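Local coordinates for protein aminotransferase, class III (Deinococcus radiodurans, PDB 3I4J) that probably acts as a class III aminotransferase, using pyridoxal phosphate to move amino groups between an amino donor and a keto acceptor, at residues Glu174-Leu179 with Pro211-Arg216; Arg110-Glu115 with Gly225-Ala230; Ser373-Ala378 with Ala422-Asp427; Gly266-Ala271 with Val303-Ser308. The protein carries 1 engineered substitution. All coordinates share one frame; numbering follows the deposited sequence.

How the contacts relate
Contacts 1, 2 and 4 belong to the large domain around the mixed sheet, and contact 3 to the C-terminal helices. Contacts 1 and 2 are neighbours, their centres about 20 Å apart: helix 213-224 starts in contact 1 and is followed, after a short turn, by strand 227-231 of contact 2, and Tyr214 CD1 packs 4.0 Å from Phe228 CZ. Contact 4 comes within about 11 Å of contact 2 at the nearest atoms. Contact 3 stands apart, about 45 Å from contact 2 between centres. The loop of contact 4 follows the part of the chain, just after strand 256-259, that in this family probably carries the Schiff-base lysine.

Contact 1 of 4, residues Glu174-Leu179 with Pro211-Arg216; sequences EDAEGL and PGYYER
The first turn of helix 213-224 meets helix 172-176 where the methyl of Ala176 settles against both Tyr213 and Arg216. Ala176 CB stands over one face of the Tyr213 ring, displaced toward the rim and 4.2 Å from the ring centroid, in a CH-pi contact. The same methyl lies 3.3 Å from Tyr213 O and 3.6 Å from Arg216 CB, a snug fit for a small side chain. Asp175 OD2 approaches the ring obliquely, 3.5 Å from Tyr213 CE1, but its hydrogen bond goes to Asp167 N; the ring's own hydroxyl is bonded to Arg127. Gly212, with positive phi, sits at the N-cap of helix 213-224, which leads into strand 227-231 in the alpha/beta layering of fold type I pyridoxal phosphate enzymes. Leu179 extends the packing along that helix onto Val217 and Ile220. At the more open side, the Arg216 chain leaves with CG anti to the backbone N (chi1 179°), then bends twice, which brings NH1 to 3.0 Å from Glu177 OE1. This salt bridge contains only a weak hydrogen bond, bent to 130°, between planes turned 61° apart. With an alanine in place of Arg216, Glu177 OE1 would probably lose this charged mate and the Ala176 methyl its cover from the arginine CG. Glu177 OE2 keeps a second salt bridge, to Arg180 NE.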
loop_
_atom_site.group_PDB
_atom_site.type_symbol
_atom_site.label_atom_id
_atom_site.label_comp_id
_atom_site.label_asym_id
_atom_site.label_seq_id
_atom_site.Cartn_x
_atom_site.Cartn_y
_atom_site.Cartn_z
ATOM N N GLU C 174 -18.971 28.966 16.851
ATOM C CA GLU C 174 -18.222 30.204 16.709
ATOM C C GLU C 174 -16.813 29.908 16.189
ATOM O O GLU C 174 -16.286 30.622 15.336
ATOM C CB GLU C 174 -18.147 30.900 18.068
ATOM C CG GLU C 174 -17.399 32.216 18.087
ATOM C CD GLU C 174 -17.205 32.733 19.506
ATOM O OE1 GLU C 174 -18.205 32.804 20.255
ATOM O OE2 GLU C 174 -16.055 33.064 19.870
ATOM N N ASP C 175 -16.215 28.842 16.708
ATOM C CA ASP C 175 -14.863 28.442 16.313
ATOM C C ASP C 175 -14.863 27.994 14.848
ATOM O O ASP C 175 -13.949 28.315 14.083
ATOM C CB ASP C 175 -14.386 27.306 17.238
ATOM C CG ASP C 175 -12.887 27.041 17.142
ATOM O OD1 ASP C 175 -12.107 28.013 17.049
ATOM O OD2 ASP C 175 -12.489 25.855 17.185
ATOM N N ALA C 176 -15.907 27.269 14.461
ATOM C CA ALA C 176 -16.036 26.768 13.093
ATOM C C ALA C 176 -16.217 27.894 12.075
ATOM O O ALA C 176 -15.877 27.741 10.901
ATOM C CB ALA C 176 -17.206 25.788 13.008
ATOM N N GLU C 177 -16.756 29.028 12.519
ATOM C CA GLU C 177 -16.960 30.162 11.622
ATOM C C GLU C 177 -15.647 30.620 10.996
ATOM O O GLU C 177 -15.640 31.362 10.017
ATOM C CB GLU C 177 -17.637 31.317 12.371
ATOM C CG GLU C 177 -19.145 31.149 12.454
ATOM C CD GLU C 177 -19.820 31.324 11.103
ATOM O OE1 GLU C 177 -20.846 30.660 10.854
ATOM O OE2 GLU C 177 -19.330 32.137 10.292
ATOM N N GLY C 178 -14.533 30.167 11.557
ATOM C CA GLY C 178 -13.249 30.526 10.991
ATOM C C GLY C 178 -13.164 30.006 9.564
ATOM O O GLY C 178 -12.431 30.555 8.739
ATOM N N LEU C 179 -13.923 28.951 9.268
ATOM C CA LEU C 179 -13.920 28.370 7.930
ATOM C C LEU C 179 -14.578 29.323 6.939
ATOM O O LEU C 179 -14.125 29.454 5.798
ATOM C CB LEU C 179 -14.644 27.013 7.922
ATOM C CG LEU C 179 -14.755 26.305 6.562
ATOM C CD1 LEU C 179 -13.370 26.111 5.953
ATOM C CD2 LEU C 179 -15.454 24.961 6.737
ATOM N N PRO C 211 -18.383 20.953 21.089
ATOM C CA PRO C 211 -19.661 20.598 20.477
ATOM C C PRO C 211 -20.099 21.739 19.562
ATOM O O PRO C 211 -19.770 22.905 19.817
ATOM C CB PRO C 211 -20.580 20.427 21.685
ATOM C CG PRO C 211 -19.644 19.885 22.729
ATOM C CD PRO C 211 -18.428 20.774 22.553
ATOM N N GLY C 212 -20.818 21.397 18.495
ATOM C CA GLY C 212 -21.296 22.397 17.555
ATOM C C GLY C 212 -20.360 22.729 16.406
ATOM O O GLY C 212 -20.780 23.315 15.406
ATOM N N TYR C 213 -19.093 22.338 16.529
ATOM C CA TYR C 213 -18.095 22.635 15.502
ATOM C C TYR C 213 -18.376 22.016 14.131
ATOM O O TYR C 213 -18.511 22.729 13.135
ATOM C CB TYR C 213 -16.713 22.181 15.984
ATOM C CG TYR C 213 -15.563 22.550 15.071
ATOM C CD1 TYR C 213 -14.832 23.719 15.277
ATOM C CD2 TYR C 213 -15.163 21.692 14.045
ATOM C CE1 TYR C 213 -13.716 24.021 14.492
ATOM C CE2 TYR C 213 -14.056 21.983 13.255
ATOM C CZ TYR C 213 -13.334 23.142 13.488
ATOM O OH TYR C 213 -12.201 23.397 12.758
ATOM N N TYR C 214 -18.464 20.691 14.066
ATOM C CA TYR C 214 -18.697 20.061 12.775
ATOM C C TYR C 214 -20.083 20.280 12.193
ATOM O O TYR C 214 -20.262 20.195 10.976
ATOM C CB TYR C 214 -18.344 18.577 12.844
ATOM C CG TYR C 214 -16.853 18.389 12.994
ATOM C CD1 TYR C 214 -15.975 18.820 11.999
ATOM C CD2 TYR C 214 -16.315 17.862 14.166
ATOM C CE1 TYR C 214 -14.581 18.736 12.178
ATOM C CE2 TYR C 214 -14.937 17.776 14.356
ATOM C CZ TYR C 214 -14.079 18.215 13.366
ATOM O OH TYR C 214 -12.717 18.153 13.583
ATOM N N GLU C 215 -21.061 20.562 13.049
ATOM C CA GLU C 215 -22.404 20.842 12.558
ATOM C C GLU C 215 -22.298 22.119 11.723
ATOM O O GLU C 215 -22.854 22.207 10.624
ATOM C CB GLU C 215 -23.383 21.058 13.721
ATOM C CG GLU C 215 -23.710 19.798 14.522
ATOM C CD GLU C 215 -22.728 19.512 15.647
ATOM O OE1 GLU C 215 -21.631 20.110 15.678
ATOM O OE2 GLU C 215 -23.054 18.669 16.503
ATOM N N ARG C 216 -21.568 23.103 12.249
ATOM C CA ARG C 216 -21.377 24.371 11.552
ATOM C C ARG C 216 -20.488 24.188 10.321
ATOM O O ARG C 216 -20.750 24.780 9.274
ATOM C CB ARG C 216 -20.785 25.422 12.503
ATOM C CG ARG C 216 -20.526 26.798 11.867
ATOM C CD ARG C 216 -21.780 27.386 11.219
ATOM N NE ARG C 216 -22.891 27.464 12.161
ATOM C CZ ARG C 216 -23.004 28.378 13.124
ATOM N NH1 ARG C 216 -22.074 29.316 13.274
ATOM N NH2 ARG C 216 -24.039 28.339 13.954
#

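Contact 2 of 4, residues Arg110-Glu115 with Gly225-Ala230; sequences RQYHVE and GIIFIA
Tyr112 carries its CG anti to the backbone N (chi1 175°) and His113 its CG anti to the carbonyl carbon (chi1 -66°), settings that turn both rings of helix 98-115 toward the start of strand 227-231. The rings pack together, the Tyr112 rim over a face of the imidazole, and Ile227 comes against both. Its CD1 lies over one face of the Tyr112 ring, 4.0 Å from the centroid and nearest to the rim at Tyr112 CD2, a CH-pi contact; its CG1 is 3.9 Å from His113 CE1. An alanine in place of Ile227 would probably leave a gap over the tyrosine face and take from His113 CE1 its apolar contact. Strand 227-231 runs inside the mixed sheet, parallel to strand 191-196 on one side and strand 256-259 on the other. Helix 98-115 packs on one sheet face, while Phe228 points to helix 213-224 on the other, the three-layer alpha-beta-alpha build of the large domain. Gly225, the C-prime residue of the Schellman motif closing helix 213-224, offers its carbonyl oxygen to His113 NE2 at 3.4 Å. That bond is weak, which implies a contact held chiefly by apolar packing.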
loop_
_atom_site.group_PDB
_atom_site.type_symbol
_atom_site.label_atom_id
_atom_site.label_comp_id
_atom_site.label_asym_id
_atom_site.label_seq_id
_atom_site.Cartn_x
_atom_site.Cartn_y
_atom_site.Cartn_z
ATOM N N ARG C 110 -11.387 17.031 -6.531
ATOM C CA ARG C 110 -11.018 17.856 -7.676
ATOM C C ARG C 110 -11.807 17.437 -8.915
ATOM O O ARG C 110 -12.399 18.281 -9.590
ATOM C CB ARG C 110 -9.509 17.749 -7.938
ATOM C CG ARG C 110 -9.021 18.354 -9.262
ATOM C CD ARG C 110 -9.321 19.844 -9.407
ATOM N NE ARG C 110 -8.832 20.366 -10.688
ATOM C CZ ARG C 110 -9.153 21.559 -11.185
ATOM N NH1 ARG C 110 -9.962 22.368 -10.513
ATOM N NH2 ARG C 110 -8.669 21.948 -12.359
ATOM N N GLN C 111 -11.828 16.141 -9.209
ATOM C CA GLN C 111 -12.560 15.660 -10.378
ATOM C C GLN C 111 -14.044 16.010 -10.325
ATOM O O GLN C 111 -14.646 16.345 -11.342
ATOM C CB GLN C 111 -12.421 14.144 -10.534
ATOM C CG GLN C 111 -13.119 13.633 -11.789
ATOM C CD GLN C 111 -12.851 12.172 -12.072
ATOM O OE1 GLN C 111 -12.054 11.528 -11.386
ATOM N NE2 GLN C 111 -13.513 11.638 -13.095
ATOM N N TYR C 112 -14.631 15.921 -9.138
ATOM C CA TYR C 112 -16.045 16.231 -8.955
ATOM C C TYR C 112 -16.404 17.598 -9.547
ATOM O O TYR C 112 -17.354 17.723 -10.320
ATOM C CB TYR C 112 -16.387 16.207 -7.464
ATOM C CG TYR C 112 -17.800 16.635 -7.125
ATOM C CD1 TYR C 112 -18.879 15.776 -7.326
ATOM C CD2 TYR C 112 -18.052 17.899 -6.587
ATOM C CE1 TYR C 112 -20.183 16.164 -7.000
ATOM C CE2 TYR C 112 -19.349 18.298 -6.257
ATOM C CZ TYR C 112 -20.407 17.425 -6.465
ATOM O OH TYR C 112 -21.689 17.803 -6.128
ATOM N N HIS C 113 -15.641 18.622 -9.185
ATOM C CA HIS C 113 -15.909 19.967 -9.681
ATOM C C HIS C 113 -15.600 20.143 -11.160
ATOM O O HIS C 113 -16.282 20.897 -11.859
ATOM C CB HIS C 113 -15.148 20.980 -8.831
ATOM C CG HIS C 113 -15.644 21.041 -7.422
ATOM N ND1 HIS C 113 -14.831 20.824 -6.332
ATOM C CD2 HIS C 113 -16.895 21.215 -6.932
ATOM C CE1 HIS C 113 -15.560 20.859 -5.230
ATOM N NE2 HIS C 113 -16.815 21.094 -5.567
ATOM N N VAL C 114 -14.576 19.447 -11.641
ATOM C CA VAL C 114 -14.216 19.530 -13.050
ATOM C C VAL C 114 -15.328 18.932 -13.915
ATOM O O VAL C 114 -15.672 19.479 -14.969
ATOM C CB VAL C 114 -12.889 18.785 -13.330
ATOM C CG1 VAL C 114 -12.704 18.594 -14.833
ATOM C CG2 VAL C 114 -11.719 19.582 -12.758
ATOM N N GLU C 115 -15.896 17.819 -13.463
ATOM C CA GLU C 115 -16.967 17.151 -14.197
ATOM C C GLU C 115 -18.209 18.032 -14.272
ATOM O O GLU C 115 -18.964 17.974 -15.246
ATOM C CB GLU C 115 -17.350 15.834 -13.520
ATOM C CG GLU C 115 -16.273 14.756 -13.517
ATOM C CD GLU C 115 -15.928 14.257 -14.908
ATOM O OE1 GLU C 115 -16.748 14.453 -15.831
ATOM O OE2 GLU C 115 -14.839 13.656 -15.075
ATOM N N GLY C 225 -20.638 25.089 -1.330
ATOM C CA GLY C 225 -20.616 24.120 -2.411
ATOM C C GLY C 225 -19.307 23.350 -2.498
ATOM O O GLY C 225 -18.948 22.869 -3.572
ATOM N N ILE C 226 -18.595 23.235 -1.380
ATOM C CA ILE C 226 -17.329 22.498 -1.366
ATOM C C ILE C 226 -17.497 21.105 -0.759
ATOM O O ILE C 226 -18.420 20.855 0.014
ATOM C CB ILE C 226 -16.219 23.265 -0.595
ATOM C CG1 ILE C 226 -16.580 23.387 0.890
ATOM C CG2 ILE C 226 -16.007 24.636 -1.244
ATOM C CD1 ILE C 226 -15.467 23.968 1.761
ATOM N N ILE C 227 -16.603 20.195 -1.133
ATOM C CA ILE C 227 -16.644 18.823 -0.643
ATOM C C ILE C 227 -16.046 18.729 0.759
ATOM O O ILE C 227 -14.927 19.184 0.992
ATOM C CB ILE C 227 -15.844 17.879 -1.584
ATOM C CG1 ILE C 227 -16.517 17.812 -2.962
ATOM C CG2 ILE C 227 -15.738 16.488 -0.974
ATOM C CD1 ILE C 227 -17.878 17.152 -2.951
ATOM N N PHE C 228 -16.797 18.146 1.687
ATOM C CA PHE C 228 -16.326 17.978 3.056
ATOM C C PHE C 228 -15.752 16.564 3.177
ATOM O O PHE C 228 -16.463 15.560 3.033
ATOM C CB PHE C 228 -17.488 18.202 4.035
ATOM C CG PHE C 228 -17.139 17.978 5.486
ATOM C CD1 PHE C 228 -15.826 18.087 5.947
ATOM C CD2 PHE C 228 -18.146 17.701 6.406
ATOM C CE1 PHE C 228 -15.531 17.923 7.303
ATOM C CE2 PHE C 228 -17.862 17.537 7.759
ATOM C CZ PHE C 228 -16.551 17.649 8.210
ATOM N N ILE C 229 -14.442 16.494 3.400
ATOM C CA ILE C 229 -13.759 15.212 3.524
ATOM C C ILE C 229 -13.385 14.976 4.978
ATOM O O ILE C 229 -12.707 15.798 5.582
ATOM C CB ILE C 229 -12.456 15.185 2.684
ATOM C CG1 ILE C 229 -12.763 15.509 1.218
ATOM C CG2 ILE C 229 -11.801 13.811 2.788
ATOM C CD1 ILE C 229 -11.520 15.741 0.360
ATOM N N ALA C 230 -13.839 13.860 5.541
ATOM C CA ALA C 230 -13.505 13.525 6.917
ATOM C C ALA C 230 -12.391 12.484 6.888
ATOM O O ALA C 230 -12.579 11.379 6.373
ATOM C CB ALA C 230 -14.715 12.963 7.644
#

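Contact 3 of 4, residues Ser373-Ala378 with Ala422-Asp427; sequences SRIGAA and AGALED
Ile375 and Leu425 cross at a slant, the CD1 end of one meeting the CD2 end of the other, between two helices of the C-terminal small domain, helix 372-382 and helix 411-428. As in other fold type I aminotransferases, this domain combines such helices with an antiparallel sheet, here of strands 343-349, 352-357 and 400-403. The segment axes approach to 8.4 Å and make an angle of 122°, closer to antiparallel than to parallel. Such a short separation is possible because alanines face each other at the crossing: Ala378 and Ala424 both direct their methyls across the interface, and CB of Ala378 lies 4.1 Å from CB of Ala424. The Ala424 methyl also reaches the backbone of the other helix, 3.8 Å from Ile375 O, and its CB lies 4.2 Å from Ile375 CG2. No hydrogen bond joins the segments; within them the contact is van der Waals packing. Val428 adds to it, touching both Ile375 and Ala378.

On the solvent side Asp427 marks the border. Its OD2 stands 4.2 Å from Ala378 CB, a loose approach, while its charge is paired with Arg382 NE farther along helix 372-382; that salt bridge ties the same two helices together beyond the alanines. At the inner side, chi1 of Leu425 (-70°) sets CG beside the backbone N, and chi2 (171°) then sends CD2 to the partner helix although CB points away from it. There Ile375 CD1 sits 3.4 Å from Leu425 CD2, tighter than usual van der Waals contact.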
loop_
_atom_site.group_PDB
_atom_site.type_symbol
_atom_site.label_atom_id
_atom_site.label_comp_id
_atom_site.label_asym_id
_atom_site.label_seq_id
_atom_site.Cartn_x
_atom_site.Cartn_y
_atom_site.Cartn_z
ATOM N N SER C 373 9.484 10.910 24.042
ATOM C CA SER C 373 10.284 9.759 23.651
ATOM C C SER C 373 10.976 9.192 24.886
ATOM O O SER C 373 11.161 7.982 25.008
ATOM C CB SER C 373 11.331 10.171 22.614
ATOM O OG SER C 373 12.172 11.191 23.123
ATOM N N ARG C 374 11.356 10.080 25.798
ATOM C CA ARG C 374 12.018 9.678 27.032
ATOM C C ARG C 374 11.049 8.864 27.880
ATOM O O ARG C 374 11.426 7.850 28.468
ATOM C CB ARG C 374 12.495 10.920 27.792
ATOM C CG ARG C 374 13.567 11.698 27.036
ATOM C CD ARG C 374 13.812 13.092 27.598
ATOM N NE ARG C 374 14.803 13.811 26.795
ATOM C CZ ARG C 374 15.125 15.092 26.957
ATOM N NH1 ARG C 374 14.535 15.816 27.899
ATOM N NH2 ARG C 374 16.041 15.649 26.174
ATOM N N ILE C 375 9.797 9.305 27.936
ATOM C CA ILE C 375 8.782 8.590 28.698
ATOM C C ILE C 375 8.377 7.342 27.923
ATOM O O ILE C 375 8.005 6.328 28.512
ATOM C CB ILE C 375 7.539 9.469 28.949
ATOM C CG1 ILE C 375 7.905 10.607 29.905
ATOM C CG2 ILE C 375 6.405 8.627 29.525
ATOM C CD1 ILE C 375 6.741 11.491 30.294
ATOM N N GLY C 376 8.457 7.422 26.599
ATOM C CA GLY C 376 8.110 6.285 25.768
ATOM C C GLY C 376 9.109 5.159 25.951
ATOM O O GLY C 376 8.735 3.990 26.042
ATOM N N ALA C 377 10.388 5.516 26.010
ATOM C CA ALA C 377 11.449 4.533 26.189
ATOM C C ALA C 377 11.311 3.876 27.556
ATOM O O ALA C 377 11.453 2.657 27.687
ATOM C CB ALA C 377 12.813 5.204 26.064
ATOM N N ALA C 378 11.030 4.689 28.572
ATOM C CA ALA C 378 10.868 4.188 29.931
ATOM C C ALA C 378 9.663 3.258 29.995
ATOM O O ALA C 378 9.690 2.237 30.684
ATOM C CB ALA C 378 10.693 5.348 30.904
ATOM N N ALA C 422 2.237 4.990 34.881
ATOM C CA ALA C 422 2.619 5.682 36.107
ATOM C C ALA C 422 4.078 5.371 36.428
ATOM O O ALA C 422 4.823 6.236 36.886
ATOM C CB ALA C 422 1.717 5.248 37.257
ATOM N N GLY C 423 4.486 4.131 36.173
ATOM C CA GLY C 423 5.861 3.746 36.429
ATOM C C GLY C 423 6.827 4.484 35.523
ATOM O O GLY C 423 7.889 4.927 35.964
ATOM N N ALA C 424 6.459 4.611 34.249
ATOM C CA ALA C 424 7.287 5.305 33.270
ATOM C C ALA C 424 7.421 6.775 33.651
ATOM O O ALA C 424 8.509 7.351 33.582
ATOM C CB ALA C 424 6.669 5.181 31.875
ATOM N N LEU C 425 6.306 7.382 34.047
ATOM C CA LEU C 425 6.311 8.784 34.450
ATOM C C LEU C 425 7.197 8.954 35.680
ATOM O O LEU C 425 7.911 9.948 35.808
ATOM C CB LEU C 425 4.885 9.254 34.756
ATOM C CG LEU C 425 3.949 9.384 33.550
ATOM C CD1 LEU C 425 2.519 9.633 34.017
ATOM C CD2 LEU C 425 4.429 10.518 32.658
ATOM N N GLU C 426 7.149 7.974 36.578
ATOM C CA GLU C 426 7.959 8.005 37.790
ATOM C C GLU C 426 9.447 7.923 37.442
ATOM O O GLU C 426 10.263 8.652 38.002
ATOM C CB GLU C 426 7.573 6.842 38.708
ATOM C CG GLU C 426 8.502 6.624 39.902
ATOM C CD GLU C 426 8.534 7.805 40.852
ATOM O OE1 GLU C 426 7.454 8.242 41.301
ATOM O OE2 GLU C 426 9.643 8.297 41.157
ATOM N N ASP C 427 9.793 7.035 36.514
ATOM C CA ASP C 427 11.186 6.867 36.108
ATOM C C ASP C 427 11.774 8.153 35.531
ATOM O O ASP C 427 12.877 8.563 35.897
ATOM C CB ASP C 427 11.322 5.753 35.059
ATOM C CG ASP C 427 10.769 4.421 35.533
ATOM O OD1 ASP C 427 10.955 4.081 36.719
ATOM O OD2 ASP C 427 10.162 3.705 34.708
#

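Contact 4 of 4, residues Gly266-Ala271 with Val303-Ser308; sequences GYAPLA and VAAGLS
Leu270 leaves the loop before strand 271-275 with its CB directed at helix 300-315, and chi1 (-178°, CG anti to the backbone N) aims CG at that helix, along whose near side the branches then spread. CD1 comes toward Val303 and rests 4.4 Å from Val303 CG2, a loose apolar touch. CD2 goes the other way along the helix and packs on bare backbone, 3.8 Å from Gly306 CA and 4.2 Å from Gly306 N. The lack of a side chain at Gly306 is what makes this possible, because a CB built there would fall only 2.6 Å from Leu270 CD2. Leu263 and Ala264, earlier in the same loop, also touch the leucine.

Next to Gly306 on the helix, Ala305 meets Ala268 methyl to methyl, with Ala268 CB 3.6 Å from Ala305 CB. Tyr267 adds only its CB, 4.3 Å from Ala305 CB, before its ring leads off; the hydroxyl at the end is hydrogen-bonded to Gly44 O and Arg47 N. All six touching residues are buried and no polar bond crosses between the segments, so loop and helix are joined by close apolar packing.

The second subunit lies against the loop: Tyr296 of that subunit bonds through its OH to Gly266 N, and its Pro62 packs on Tyr267. A buried loop between strands 256-259 and 271-275, wedged between a large-domain helix and the partner chain, fits the dimeric fold type I of pyridoxal phosphate enzymes, whose active sites form near the subunit interface.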
loop_
_atom_site.group_PDB
_atom_site.type_symbol
_atom_site.label_atom_id
_atom_site.label_comp_id
_atom_site.label_asym_id
_atom_site.label_seq_id
_atom_site.Cartn_x
_atom_site.Cartn_y
_atom_site.Cartn_z
ATOM N N GLY C 266 -5.028 -4.470 11.413
ATOM C CA GLY C 266 -3.738 -5.137 11.442
ATOM C C GLY C 266 -3.675 -6.514 10.806
ATOM O O GLY C 266 -2.600 -7.107 10.734
ATOM N N TYR C 267 -4.810 -7.030 10.344
ATOM C CA TYR C 267 -4.845 -8.357 9.732
ATOM C C TYR C 267 -4.523 -8.354 8.242
ATOM O O TYR C 267 -4.130 -9.375 7.681
ATOM C CB TYR C 267 -6.210 -9.007 10.007
ATOM C CG TYR C 267 -6.305 -9.424 11.458
ATOM C CD1 TYR C 267 -5.770 -10.642 11.882
ATOM C CD2 TYR C 267 -6.774 -8.539 12.430
ATOM C CE1 TYR C 267 -5.683 -10.965 13.227
ATOM C CE2 TYR C 267 -6.691 -8.853 13.792
ATOM C CZ TYR C 267 -6.136 -10.069 14.179
ATOM O OH TYR C 267 -5.982 -10.380 15.514
ATOM N N ALA C 268 -4.668 -7.197 7.610
ATOM C CA ALA C 268 -4.376 -7.068 6.194
ATOM C C ALA C 268 -4.234 -5.598 5.833
ATOM O O ALA C 268 -4.812 -4.732 6.493
ATOM C CB ALA C 268 -5.490 -7.716 5.358
ATOM N N PRO C 269 -3.446 -5.291 4.789
ATOM C CA PRO C 269 -3.276 -3.890 4.386
ATOM C C PRO C 269 -4.534 -3.468 3.631
ATOM O O PRO C 269 -4.680 -3.753 2.439
ATOM C CB PRO C 269 -2.047 -3.932 3.473
ATOM C CG PRO C 269 -1.345 -5.212 3.878
ATOM C CD PRO C 269 -2.484 -6.155 4.087
ATOM N N LEU C 270 -5.438 -2.801 4.336
ATOM C CA LEU C 270 -6.696 -2.355 3.762
ATOM C C LEU C 270 -7.039 -0.941 4.236
ATOM O O LEU C 270 -6.844 -0.594 5.406
ATOM C CB LEU C 270 -7.814 -3.320 4.178
ATOM C CG LEU C 270 -9.217 -3.044 3.630
ATOM C CD1 LEU C 270 -9.241 -3.320 2.144
ATOM C CD2 LEU C 270 -10.229 -3.931 4.341
ATOM N N ALA C 271 -7.544 -0.141 3.306
ATOM C CA ALA C 271 -7.945 1.239 3.555
ATOM C C ALA C 271 -8.930 1.590 2.448
ATOM O O ALA C 271 -9.240 0.757 1.596
ATOM C CB ALA C 271 -6.731 2.167 3.490
ATOM N N VAL C 303 -9.858 -7.835 1.692
ATOM C CA VAL C 303 -11.241 -7.415 1.892
ATOM C C VAL C 303 -11.928 -8.401 2.838
ATOM O O VAL C 303 -12.689 -8.000 3.720
ATOM C CB VAL C 303 -11.986 -7.338 0.540
ATOM C CG1 VAL C 303 -13.480 -7.089 0.759
ATOM C CG2 VAL C 303 -11.395 -6.208 -0.299
ATOM N N ALA C 304 -11.650 -9.690 2.663
ATOM C CA ALA C 304 -12.227 -10.710 3.533
ATOM C C ALA C 304 -11.796 -10.448 4.978
ATOM O O ALA C 304 -12.560 -10.674 5.913
ATOM C CB ALA C 304 -11.769 -12.105 3.088
ATOM N N ALA C 305 -10.562 -9.978 5.159
ATOM C CA ALA C 305 -10.061 -9.678 6.494
ATOM C C ALA C 305 -10.880 -8.531 7.076
ATOM O O ALA C 305 -11.268 -8.567 8.246
ATOM C CB ALA C 305 -8.584 -9.296 6.431
ATOM N N GLY C 306 -11.135 -7.518 6.251
ATOM C CA GLY C 306 -11.926 -6.382 6.690
ATOM C C GLY C 306 -13.320 -6.819 7.096
ATOM O O GLY C 306 -13.832 -6.396 8.134
ATOM N N LEU C 307 -13.935 -7.675 6.286
ATOM C CA LEU C 307 -15.282 -8.168 6.580
ATOM C C LEU C 307 -15.329 -8.950 7.893
ATOM O O LEU C 307 -16.259 -8.792 8.686
ATOM C CB LEU C 307 -15.778 -9.050 5.426
ATOM C CG LEU C 307 -17.193 -9.634 5.543
ATOM C CD1 LEU C 307 -18.215 -8.506 5.643
ATOM C CD2 LEU C 307 -17.479 -10.503 4.328
ATOM N N SER C 308 -14.329 -9.797 8.127
ATOM C CA SER C 308 -14.279 -10.588 9.352
ATOM C C SER C 308 -14.088 -9.666 10.555
ATOM O O SER C 308 -14.694 -9.863 11.611
ATOM C CB SER C 308 -13.138 -11.609 9.281
ATOM O OG SER C 308 -13.059 -12.374 10.474
#